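RRNA adenine N-6-methyltransferase (Saccharopolyspora erythraea, PDB 6NVM) dimethylates the N6 of a specific adenine in 23S rRNA with S-adenosyl-L-methionine, which weakens ribosome binding of macrolide, lincosamide and streptogramin B antibiotics. Local coordinates at residues W181-L191 and L231-F242. Sequence-based numbering, arbitrary orientation.
With SO4 (sulfate ion), chain B.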
ATOM      1  N   TRP A 181     -11.093   2.694  -8.339  1.00 46.00           N
ATOM      2  CA  TRP A 181     -10.652   2.516  -6.960  1.00 45.67           C
ATOM      3  C   TRP A 181     -10.827   1.075  -6.510  1.00 46.88           C
ATOM      4  O   TRP A 181     -11.897   0.482  -6.690  1.00 46.08           O
ATOM      5  CB  TRP A 181     -11.420   3.446  -6.020  1.00 43.78           C
ATOM      6  CG  TRP A 181     -11.089   4.871  -6.256  1.00 40.39           C
ATOM      7  CD1 TRP A 181     -11.745   5.743  -7.074  1.00 40.73           C
ATOM      8  CD2 TRP A 181      -9.999   5.594  -5.684  1.00 38.03           C
ATOM      9  NE1 TRP A 181     -11.131   6.971  -7.042  1.00 42.36           N
ATOM     10  CE2 TRP A 181     -10.055   6.905  -6.196  1.00 39.35           C
ATOM     11  CE3 TRP A 181      -8.981   5.260  -4.788  1.00 37.31           C
ATOM     12  CZ2 TRP A 181      -9.138   7.884  -5.838  1.00 37.92           C
ATOM     13  CZ3 TRP A 181      -8.066   6.237  -4.434  1.00 38.53           C
ATOM     14  CH2 TRP A 181      -8.152   7.534  -4.961  1.00 39.29           C
ATOM     15  N   SER A 182      -9.773   0.528  -5.917  1.00 51.51           N
ATOM     16  CA  SER A 182      -9.833  -0.786  -5.298  1.00 51.50           C
ATOM     17  C   SER A 182     -10.720  -0.751  -4.059  1.00 46.12           C
ATOM     18  O   SER A 182     -10.711   0.216  -3.293  1.00 42.91           O
ATOM     19  CB  SER A 182      -8.424  -1.238  -4.918  1.00 55.69           C
ATOM     20  OG  SER A 182      -8.449  -2.341  -4.030  1.00 59.95           O
ATOM     21  N   ARG A 183     -11.489  -1.822  -3.868  1.00 41.59           N
ATOM     22  CA  ARG A 183     -12.304  -1.955  -2.666  1.00 39.41           C
ATOM     23  C   ARG A 183     -11.448  -1.902  -1.405  1.00 35.55           C
ATOM     24  O   ARG A 183     -11.829  -1.273  -0.411  1.00 29.87           O
ATOM     25  CB  ARG A 183     -13.083  -3.269  -2.730  1.00 42.11           C
ATOM     26  CG  ARG A 183     -13.846  -3.653  -1.460  1.00 49.99           C
ATOM     27  CD  ARG A 183     -14.386  -5.077  -1.584  1.00 58.33           C
ATOM     28  NE  ARG A 183     -14.557  -5.745  -0.293  1.00 64.71           N
ATOM     29  CZ  ARG A 183     -13.566  -6.296   0.407  1.00 69.61           C
ATOM     30  NH1 ARG A 183     -12.316  -6.243  -0.038  1.00 71.17           N
ATOM     31  NH2 ARG A 183     -13.820  -6.887   1.569  1.00 70.61           N
ATOM     32  N   LEU A 184     -10.301  -2.579  -1.413  1.00 36.48           N
ATOM     33  CA  LEU A 184      -9.440  -2.572  -0.236  1.00 37.94           C
ATOM     34  C   LEU A 184      -8.941  -1.163   0.073  1.00 31.13           C
ATOM     35  O   LEU A 184      -8.831  -0.780   1.241  1.00 29.50           O
ATOM     36  CB  LEU A 184      -8.266  -3.529  -0.443  1.00 37.62           C
ATOM     37  CG  LEU A 184      -7.289  -3.679   0.728  1.00 37.95           C
ATOM     38  CD1 LEU A 184      -7.982  -4.246   1.961  1.00 37.22           C
ATOM     39  CD2 LEU A 184      -6.118  -4.566   0.331  1.00 39.09           C
ATOM     40  N   THR A 185      -8.654  -0.373  -0.964  1.00 29.55           N
ATOM     41  CA  THR A 185      -8.218   1.003  -0.747  1.00 30.71           C
ATOM     42  C   THR A 185      -9.302   1.816  -0.048  1.00 30.37           C
ATOM     43  O   THR A 185      -9.019   2.565   0.895  1.00 28.06           O
ATOM     44  CB  THR A 185      -7.842   1.654  -2.082  1.00 35.52           C
ATOM     45  OG1 THR A 185      -6.798   0.897  -2.707  1.00 35.23           O
ATOM     46  CG2 THR A 185      -7.358   3.080  -1.875  1.00 35.12           C
ATOM     47  N   VAL A 186     -10.552   1.674  -0.494  1.00 30.86           N
ATOM     48  CA  VAL A 186     -11.656   2.402   0.129  1.00 29.93           C
ATOM     49  C   VAL A 186     -11.861   1.934   1.566  1.00 29.95           C
ATOM     50  O   VAL A 186     -12.060   2.750   2.477  1.00 29.78           O
ATOM     51  CB  VAL A 186     -12.933   2.235  -0.713  1.00 33.16           C
ATOM     52  CG1 VAL A 186     -14.133   2.897  -0.031  1.00 31.80           C
ATOM     53  CG2 VAL A 186     -12.725   2.799  -2.116  1.00 31.00           C
ATOM     54  N   MET A 187     -11.815   0.616   1.788  0.61 27.70           N
ATOM     55  CA  MET A 187     -12.041   0.061   3.120  0.61 30.70           C
ATOM     56  C   MET A 187     -11.000   0.551   4.119  0.61 29.89           C
ATOM     57  O   MET A 187     -11.323   0.810   5.285  0.61 29.83           O
ATOM     58  CB  MET A 187     -12.021  -1.467   3.058  0.61 35.57           C
ATOM     59  CG  MET A 187     -13.190  -2.082   2.304  0.61 41.91           C
ATOM     60  SD  MET A 187     -14.650  -2.306   3.341  0.61 47.57           S
ATOM     61  CE  MET A 187     -14.126  -3.643   4.407  0.61 50.93           C
ATOM     62  N   THR A 188      -9.741   0.657   3.696  1.00 30.03           N
ATOM     63  CA  THR A 188      -8.645   1.009   4.594  1.00 29.50           C
ATOM     64  C   THR A 188      -8.315   2.496   4.589  1.00 28.46           C
ATOM     65  O   THR A 188      -7.472   2.929   5.382  1.00 27.64           O
ATOM     66  CB  THR A 188      -7.378   0.217   4.228  1.00 28.42           C
ATOM     67  OG1 THR A 188      -6.968   0.545   2.897  1.00 31.76           O
ATOM     68  CG2 THR A 188      -7.629  -1.279   4.329  1.00 28.70           C
ATOM     69  N   TRP A 189      -8.962   3.283   3.733  1.00 29.90           N
ATOM     70  CA  TRP A 189      -8.681   4.713   3.655  1.00 30.42           C
ATOM     71  C   TRP A 189      -8.769   5.427   4.996  1.00 29.56           C
ATOM     72  O   TRP A 189      -7.987   6.368   5.215  1.00 27.73           O
ATOM     73  CB  TRP A 189      -9.647   5.355   2.649  1.00 30.29           C
ATOM     74  CG  TRP A 189      -9.254   6.728   2.226  1.00 32.85           C
ATOM     75  CD1 TRP A 189      -9.762   7.911   2.682  1.00 35.53           C
ATOM     76  CD2 TRP A 189      -8.261   7.067   1.254  1.00 35.12           C
ATOM     77  NE1 TRP A 189      -9.145   8.965   2.052  1.00 38.50           N
ATOM     78  CE2 TRP A 189      -8.220   8.473   1.170  1.00 38.77           C
ATOM     79  CE3 TRP A 189      -7.405   6.318   0.444  1.00 37.49           C
ATOM     80  CZ2 TRP A 189      -7.359   9.144   0.303  1.00 42.38           C
ATOM     81  CZ3 TRP A 189      -6.547   6.987  -0.413  1.00 40.50           C
ATOM     82  CH2 TRP A 189      -6.534   8.384  -0.479  1.00 42.19           C
ATOM     83  N   PRO A 190      -9.680   5.077   5.909  1.00 27.97           N
ATOM     84  CA  PRO A 190      -9.674   5.743   7.220  1.00 27.53           C
ATOM     85  C   PRO A 190      -8.414   5.481   8.021  1.00 25.46           C
ATOM     86  O   PRO A 190      -8.121   6.257   8.936  1.00 27.05           O
ATOM     87  CB  PRO A 190     -10.914   5.168   7.913  1.00 30.74           C
ATOM     88  CG  PRO A 190     -11.796   4.730   6.805  1.00 31.07           C
ATOM     89  CD  PRO A 190     -10.865   4.221   5.745  1.00 27.80           C
ATOM     90  N   LEU A 191      -7.652   4.434   7.698  1.00 26.37           N
ATOM     91  CA  LEU A 191      -6.424   4.107   8.413  1.00 28.49           C
ATOM     92  C   LEU A 191      -5.161   4.391   7.619  1.00 28.91           C
ATOM     93  O   LEU A 191      -4.129   4.685   8.223  1.00 26.51           O
ATOM     94  CB  LEU A 191      -6.408   2.628   8.818  1.00 30.71           C
ATOM     95  CG  LEU A 191      -7.548   2.106   9.694  1.00 40.62           C
ATOM     96  CD1 LEU A 191      -7.315   0.635  10.048  1.00 44.07           C
ATOM     97  CD2 LEU A 191      -7.688   2.942  10.944  1.00 44.91           C
ATOM     98  N   LEU A 231     -16.029   3.129  12.706  1.00 36.98           N
ATOM     99  CA  LEU A 231     -15.234   2.540  11.636  1.00 36.49           C
ATOM    100  C   LEU A 231     -15.873   1.255  11.126  1.00 39.20           C
ATOM    101  O   LEU A 231     -15.926   1.020   9.912  1.00 38.01           O
ATOM    102  CB  LEU A 231     -13.814   2.269  12.121  1.00 36.59           C
ATOM    103  CG  LEU A 231     -12.921   1.543  11.112  1.00 35.48           C
ATOM    104  CD1 LEU A 231     -12.747   2.370   9.845  1.00 35.85           C
ATOM    105  CD2 LEU A 231     -11.570   1.224  11.730  1.00 36.85           C
ATOM    106  N   GLU A 232     -16.357   0.404  12.035  0.62 38.74           N
ATOM    107  CA  GLU A 232     -17.012  -0.830  11.614  0.62 40.70           C
ATOM    108  C   GLU A 232     -18.259  -0.539  10.788  0.62 37.71           C
ATOM    109  O   GLU A 232     -18.538  -1.239   9.808  0.62 36.85           O
ATOM    110  CB  GLU A 232     -17.365  -1.686  12.835  0.62 46.87           C
ATOM    111  CG  GLU A 232     -16.152  -2.268  13.553  0.62 52.48           C
ATOM    112  CD  GLU A 232     -16.522  -3.201  14.696  0.62 64.46           C
ATOM    113  OE1 GLU A 232     -17.668  -3.695  14.720  0.62 69.63           O
ATOM    114  OE2 GLU A 232     -15.664  -3.438  15.572  0.62 67.78           O
ATOM    115  N   ARG A 233     -19.025   0.490  11.166  1.00 34.23           N
ATOM    116  CA  ARG A 233     -20.200   0.852  10.382  1.00 35.17           C
ATOM    117  C   ARG A 233     -19.795   1.355   8.999  1.00 33.74           C
ATOM    118  O   ARG A 233     -20.472   1.065   8.004  1.00 30.84           O
ATOM    119  CB  ARG A 233     -21.033   1.893  11.131  1.00 37.04           C
ATOM    120  CG  ARG A 233     -21.713   1.330  12.387  1.00 38.94           C
ATOM    121  CD  ARG A 233     -22.813   2.243  12.917  1.00 40.49           C
ATOM    122  NE  ARG A 233     -22.317   3.581  13.236  1.00 38.55           N
ATOM    123  CZ  ARG A 233     -21.723   3.919  14.377  1.00 41.42           C
ATOM    124  NH1 ARG A 233     -21.539   3.022  15.339  1.00 41.03           N
ATOM    125  NH2 ARG A 233     -21.306   5.164  14.558  1.00 42.79           N
ATOM    126  N   TYR A 234     -18.684   2.092   8.913  1.00 34.04           N
ATOM    127  CA  TYR A 234     -18.160   2.507   7.614  1.00 34.54           C
ATOM    128  C   TYR A 234     -17.792   1.298   6.765  1.00 36.06           C
ATOM    129  O   TYR A 234     -18.149   1.221   5.583  1.00 34.03           O
ATOM    130  CB  TYR A 234     -16.943   3.412   7.812  1.00 32.36           C
ATOM    131  CG  TYR A 234     -16.168   3.713   6.547  1.00 31.75           C
ATOM    132  CD1 TYR A 234     -16.533   4.763   5.717  1.00 28.41           C
ATOM    133  CD2 TYR A 234     -15.061   2.951   6.190  1.00 30.27           C
ATOM    134  CE1 TYR A 234     -15.817   5.050   4.562  1.00 27.66           C
ATOM    135  CE2 TYR A 234     -14.342   3.227   5.039  1.00 30.07           C
ATOM    136  CZ  TYR A 234     -14.721   4.278   4.231  1.00 27.06           C
ATOM    137  OH  TYR A 234     -14.006   4.555   3.090  1.00 30.16           O
ATOM    138  N   GLU A 235     -17.049   0.354   7.348  0.69 36.07           N
ATOM    139  CA  GLU A 235     -16.641  -0.836   6.608  0.69 38.33           C
ATOM    140  C   GLU A 235     -17.853  -1.620   6.119  0.69 39.77           C
ATOM    141  O   GLU A 235     -17.853  -2.143   4.998  0.69 40.50           O
ATOM    142  CB  GLU A 235     -15.743  -1.706   7.491  0.69 38.45           C
ATOM    143  CG  GLU A 235     -14.394  -1.052   7.800  0.69 36.72           C
ATOM    144  CD  GLU A 235     -13.678  -1.665   8.997  0.69 39.37           C
ATOM    145  OE1 GLU A 235     -14.324  -2.384   9.793  0.69 42.10           O
ATOM    146  OE2 GLU A 235     -12.461  -1.416   9.148  0.69 40.22           O
ATOM    147  N   SER A 236     -18.902  -1.698   6.938  0.69 39.55           N
ATOM    148  CA  SER A 236     -20.114  -2.394   6.522  0.69 41.09           C
ATOM    149  C   SER A 236     -20.782  -1.689   5.347  0.69 39.75           C
ATOM    150  O   SER A 236     -21.308  -2.345   4.440  0.69 39.61           O
ATOM    151  CB  SER A 236     -21.077  -2.508   7.703  0.69 44.37           C
ATOM    152  OG  SER A 236     -22.278  -3.147   7.318  0.69 48.31           O
ATOM    153  N   MET A 237     -20.777  -0.354   5.345  0.69 38.34           N
ATOM    154  CA  MET A 237     -21.364   0.392   4.236  0.69 38.10           C
ATOM    155  C   MET A 237     -20.596   0.152   2.942  0.69 38.24           C
ATOM    156  O   MET A 237     -21.201  -0.037   1.880  0.69 37.93           O
ATOM    157  CB  MET A 237     -21.393   1.886   4.565  0.69 36.12           C
ATOM    158  CG  MET A 237     -21.880   2.787   3.421  0.69 36.75           C
ATOM    159  SD  MET A 237     -21.308   4.489   3.565  0.69 35.07           S
ATOM    160  CE  MET A 237     -19.548   4.294   3.250  0.69 35.10           C
ATOM    161  N   VAL A 238     -19.264   0.183   3.005  1.00 37.27           N
ATOM    162  CA  VAL A 238     -18.455  -0.027   1.808  1.00 38.10           C
ATOM    163  C   VAL A 238     -18.669  -1.434   1.271  1.00 42.44           C
ATOM    164  O   VAL A 238     -18.879  -1.630   0.068  1.00 46.25           O
ATOM    165  CB  VAL A 238     -16.972   0.250   2.112  1.00 36.47           C
ATOM    166  CG1 VAL A 238     -16.103  -0.101   0.914  1.00 39.36           C
ATOM    167  CG2 VAL A 238     -16.782   1.718   2.488  1.00 35.23           C
ATOM    168  N   GLU A 239     -18.621  -2.432   2.158  1.00 41.84           N
ATOM    169  CA  GLU A 239     -18.907  -3.806   1.756  1.00 47.25           C
ATOM    170  C   GLU A 239     -20.251  -3.896   1.047  1.00 47.58           C
ATOM    171  O   GLU A 239     -20.358  -4.467  -0.043  1.00 50.07           O
ATOM    172  CB  GLU A 239     -18.896  -4.724   2.979  1.00 55.80           C
ATOM    173  CG  GLU A 239     -17.525  -4.947   3.592  1.00 65.37           C
ATOM    174  CD  GLU A 239     -16.673  -5.922   2.797  1.00 73.48           C
ATOM    175  OE1 GLU A 239     -17.041  -6.250   1.648  1.00 76.36           O
ATOM    176  OE2 GLU A 239     -15.633  -6.366   3.329  1.00 75.69           O
ATOM    177  N   LEU A 240     -21.289  -3.326   1.660  1.00 43.35           N
ATOM    178  CA  LEU A 240     -22.634  -3.406   1.102  1.00 42.43           C
ATOM    179  C   LEU A 240     -22.684  -2.869  -0.323  1.00 41.04           C
ATOM    180  O   LEU A 240     -23.319  -3.466  -1.199  1.00 40.52           O
ATOM    181  CB  LEU A 240     -23.604  -2.636   1.999  1.00 44.80           C
ATOM    182  CG  LEU A 240     -25.022  -2.426   1.470  1.00 50.50           C
ATOM    183  CD1 LEU A 240     -25.702  -3.760   1.206  1.00 55.25           C
ATOM    184  CD2 LEU A 240     -25.817  -1.591   2.463  1.00 51.02           C
ATOM    185  N   CYS A 241     -22.024  -1.741  -0.575  1.00 41.83           N
ATOM    186  CA  CYS A 241     -22.127  -1.097  -1.880  1.00 43.47           C
ATOM    187  C   CYS A 241     -21.301  -1.804  -2.945  1.00 46.77           C
ATOM    188  O   CYS A 241     -21.679  -1.787  -4.121  1.00 48.99           O
ATOM    189  CB  CYS A 241     -21.696   0.367  -1.778  1.00 40.43           C
ATOM    190  SG  CYS A 241     -22.816   1.395  -0.805  1.00 38.07           S
ATOM    191  N   PHE A 242     -20.182  -2.425  -2.567  1.00 47.98           N
ATOM    192  CA  PHE A 242     -19.339  -3.094  -3.547  1.00 52.70           C
ATOM    193  C   PHE A 242     -19.910  -4.431  -4.009  1.00 59.05           C
ATOM    194  O   PHE A 242     -19.422  -4.977  -5.004  1.00 64.24           O
ATOM    195  CB  PHE A 242     -17.926  -3.285  -2.985  1.00 48.30           C
ATOM    196  CG  PHE A 242     -16.988  -2.153  -3.320  1.00 43.60           C
ATOM    197  CD1 PHE A 242     -16.909  -1.030  -2.507  1.00 40.33           C
ATOM    198  CD2 PHE A 242     -16.202  -2.204  -4.464  1.00 42.91           C
ATOM    199  CE1 PHE A 242     -16.056   0.017  -2.818  1.00 37.94           C
ATOM    200  CE2 PHE A 242     -15.339  -1.162  -4.783  1.00 40.94           C
ATOM    201  CZ  PHE A 242     -15.269  -0.049  -3.962  1.00 39.52           C
TER
HETATM  202  S   SO4 B 301     -10.015  -5.931  -3.198  0.82 84.95           S
HETATM  203  O1  SO4 B 301     -10.718  -6.681  -4.236  0.82 86.18           O
HETATM  204  O2  SO4 B 301     -10.743  -6.047  -1.938  0.82 84.49           O
HETATM  205  O3  SO4 B 301      -9.932  -4.526  -3.590  0.82 83.10           O
HETATM  206  O4  SO4 B 301      -8.667  -6.470  -3.027  0.82 85.48           O
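Arg-183 lies between two anions, Glu-239 across the contact and a sulfate ion, probably from the crystallisation liquor, at the N-terminal end of its own helix. The salt bridge is side-on: Arg-183 NE reaches Glu-239 OE1 at 3.2 Å within the guanidinium plane but from above the carboxylate plane, and Arg-183 NH2 meets Glu-239 OE2 at 2.6 Å on the syn side, tilted from both planes, which stand 56° apart. NH1 turns to sulfate O2. Sulfate O3 accepts from Ser-182 OG, at the N-cap, and from Leu-184 N, a first-turn amide well suited to an anion.

Arginine suits this place because its chain is apolar before it is charged. Arg-183 CB lies over one face of the Phe-242 ring, 3.9 Å from its centroid, a CH-pi contact, and CG, anti to the backbone N (chi1 172°), continues the extended chain along the ring toward Glu-239. Val-186 CG1 packs on Val-238 CG1 at 3.7 Å, small branched side chains at a near-antiparallel helix pair. The axes of segments 183-188 and 231-242 approach to 9.7 Å. Helix 183-188 leads into the edge strand 192-200 of the Rossmann-like methyltransferase sheet, whereas helix 228-243 belongs to the helical C-terminal part, as in other Erm enzymes; the contact therefore joins catalytic fold and helical domain.

In one of its two modelled conformers Met-187, bent at chi2 and chi3, lays SD against Val-238 CG1 and brings CE beside the Glu-239 side chain; an unbranched, flexible thioether can follow such a surface. Tyr-234, an apolar ring with a polar end, donates from OH to Val-186 O at 2.7 Å from above the carbonyl plane, while Pro-190 CG approaches Tyr-234 CE2 obliquely at 3.4 Å. Leu-231 CD1 rests on Pro-190 CB at 3.9 Å.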